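Phosphodiesterase (Salpingoeca rosetta, PDB 7D7P) belongs to the cyclic nucleotide phosphodiesterase family of the HD superfamily, has an all-helical fold and carries a zinc ion and a magnesium ion. Local coordinates at residues His223-Lys228 against Arg248-Ala253. Numbering follows the deposited sequence.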
# COMPACT_ATOMS: atom_id res chain seq x y z
N HIS A 223 -10.37 -10.05 -9.37
CA HIS A 223 -10.29 -10.54 -7.99
C HIS A 223 -10.42 -12.06 -7.93
O HIS A 223 -9.73 -12.71 -7.14
CB HIS A 223 -11.38 -9.87 -7.14
CG HIS A 223 -11.26 -10.13 -5.67
ND1 HIS A 223 -10.33 -9.48 -4.87
CD2 HIS A 223 -11.94 -10.96 -4.85
CE1 HIS A 223 -10.46 -9.91 -3.63
NE2 HIS A 223 -11.43 -10.80 -3.59
N THR A 224 -11.29 -12.65 -8.75
CA THR A 224 -11.45 -14.10 -8.73
C THR A 224 -10.16 -14.82 -9.12
O THR A 224 -9.79 -15.83 -8.51
CB THR A 224 -12.60 -14.54 -9.63
OG1 THR A 224 -12.25 -14.31 -11.00
CG2 THR A 224 -13.88 -13.78 -9.29
N LYS A 225 -9.47 -14.31 -10.15
CA LYS A 225 -8.20 -14.93 -10.53
C LYS A 225 -7.14 -14.71 -9.47
O LYS A 225 -6.30 -15.59 -9.25
CB LYS A 225 -7.74 -14.39 -11.88
CG LYS A 225 -8.46 -14.99 -13.07
CD LYS A 225 -7.83 -14.57 -14.39
CE LYS A 225 -8.02 -13.08 -14.64
NZ LYS A 225 -9.46 -12.71 -14.76
N LEU A 226 -7.16 -13.56 -8.79
CA LEU A 226 -6.18 -13.30 -7.74
C LEU A 226 -6.37 -14.25 -6.56
O LEU A 226 -5.39 -14.74 -5.99
CB LEU A 226 -6.29 -11.85 -7.29
CG LEU A 226 -5.29 -11.40 -6.21
CD1 LEU A 226 -3.85 -11.67 -6.65
CD2 LEU A 226 -5.49 -9.93 -5.88
N SER A 227 -7.62 -14.53 -6.19
CA SER A 227 -7.90 -15.45 -5.09
C SER A 227 -7.43 -16.86 -5.41
O SER A 227 -6.88 -17.55 -4.55
CB SER A 227 -9.39 -15.45 -4.75
OG SER A 227 -9.86 -14.15 -4.43
N LYS A 228 -7.67 -17.32 -6.65
CA LYS A 228 -7.26 -18.67 -7.02
C LYS A 228 -5.74 -18.79 -7.08
O LYS A 228 -5.18 -19.83 -6.72
CB LYS A 228 -7.88 -19.05 -8.37
CG LYS A 228 -9.40 -19.07 -8.35
CD LYS A 228 -9.98 -19.36 -9.73
CE LYS A 228 -11.50 -19.31 -9.71
NZ LYS A 228 -12.08 -19.56 -11.06
N ARG A 248 -3.63 -25.28 -16.91
CA ARG A 248 -2.76 -24.59 -17.86
C ARG A 248 -3.50 -23.44 -18.53
O ARG A 248 -2.91 -22.37 -18.78
CB ARG A 248 -2.22 -25.57 -18.90
CG ARG A 248 -1.21 -24.95 -19.86
CD ARG A 248 -0.55 -26.01 -20.74
NE ARG A 248 -1.48 -26.59 -21.71
CZ ARG A 248 -1.96 -27.83 -21.62
NH1 ARG A 248 -1.62 -28.61 -20.61
NH2 ARG A 248 -2.80 -28.28 -22.55
N LEU A 249 -4.79 -23.63 -18.84
CA LEU A 249 -5.57 -22.54 -19.42
C LEU A 249 -5.72 -21.39 -18.44
O LEU A 249 -5.69 -20.22 -18.84
CB LEU A 249 -6.94 -23.06 -19.86
CG LEU A 249 -7.89 -22.02 -20.47
CD1 LEU A 249 -7.22 -21.30 -21.64
CD2 LEU A 249 -9.20 -22.65 -20.91
N PHE A 250 -5.88 -21.70 -17.15
CA PHE A 250 -5.95 -20.64 -16.14
C PHE A 250 -4.68 -19.80 -16.15
O PHE A 250 -4.74 -18.57 -16.05
CB PHE A 250 -6.17 -21.26 -14.76
CG PHE A 250 -6.06 -20.28 -13.62
CD1 PHE A 250 -7.10 -19.42 -13.32
CD2 PHE A 250 -4.91 -20.23 -12.85
CE1 PHE A 250 -7.00 -18.52 -12.28
CE2 PHE A 250 -4.81 -19.33 -11.80
CZ PHE A 250 -5.85 -18.48 -11.52
N VAL A 251 -3.52 -20.45 -16.27
CA VAL A 251 -2.24 -19.73 -16.30
C VAL A 251 -2.16 -18.84 -17.54
O VAL A 251 -1.69 -17.69 -17.46
CB VAL A 251 -1.07 -20.73 -16.23
CG1 VAL A 251 0.25 -20.04 -16.55
CG2 VAL A 251 -1.02 -21.38 -14.86
N LEU A 252 -2.60 -19.34 -18.69
CA LEU A 252 -2.61 -18.52 -19.90
C LEU A 252 -3.51 -17.30 -19.72
O LEU A 252 -3.15 -16.19 -20.13
CB LEU A 252 -3.07 -19.35 -21.10
CG LEU A 252 -2.25 -20.60 -21.42
CD1 LEU A 252 -2.81 -21.31 -22.65
CD2 LEU A 252 -0.78 -20.25 -21.62
N ALA A 253 -4.68 -17.49 -19.11
CA ALA A 253 -5.56 -16.36 -18.82
C ALA A 253 -4.89 -15.38 -17.86
O ALA A 253 -5.04 -14.16 -18.00
CB ALA A 253 -6.89 -16.86 -18.25
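Phe250 holds CG anti to its own backbone N (chi1 172°), which carries the ring across to helix 222-234, where Lys225 and Lys228 offer their aliphatic parts to it. Contact is made by the far end of the ring. Its CZ lies 3.7 Å from Lys225 O, and because that oxygen sits in the ring plane, the carbonyl meets the C-H edge, the electropositive rim of a phenyl group, rather than the pi cloud. Beside it, Lys225 CG approaches Phe250 CE1 at 3.9 Å. Lys228 comes in obliquely, with CB 3.8 Å from Phe250 CZ and CD 4.0 Å from Phe250 CE1; its extended chain then leads the amine away. The Lys225 chain instead bends at chi3 and chi4 (-67° and -62°), and NZ turns back to hydrogen-bond Asn216 and the carbonyl oxygen of Thr221, leaving CG as the part of the side chain that meets the ring. No hydrogen bond crosses between 223-228 and 248-253, and Phe250 gives the largest share of the 191 Å² buried, followed by Lys225. Lys225 also touches Trp323 of helix 305-330, while Ala253 and Leu249 rest on helix 200-215. The arrangement is plain helix-helix packing within the all-helical phosphodiesterase fold, joining helix 222-234 to helix 245-260, whose last residue, Asp260, is a zinc ligand.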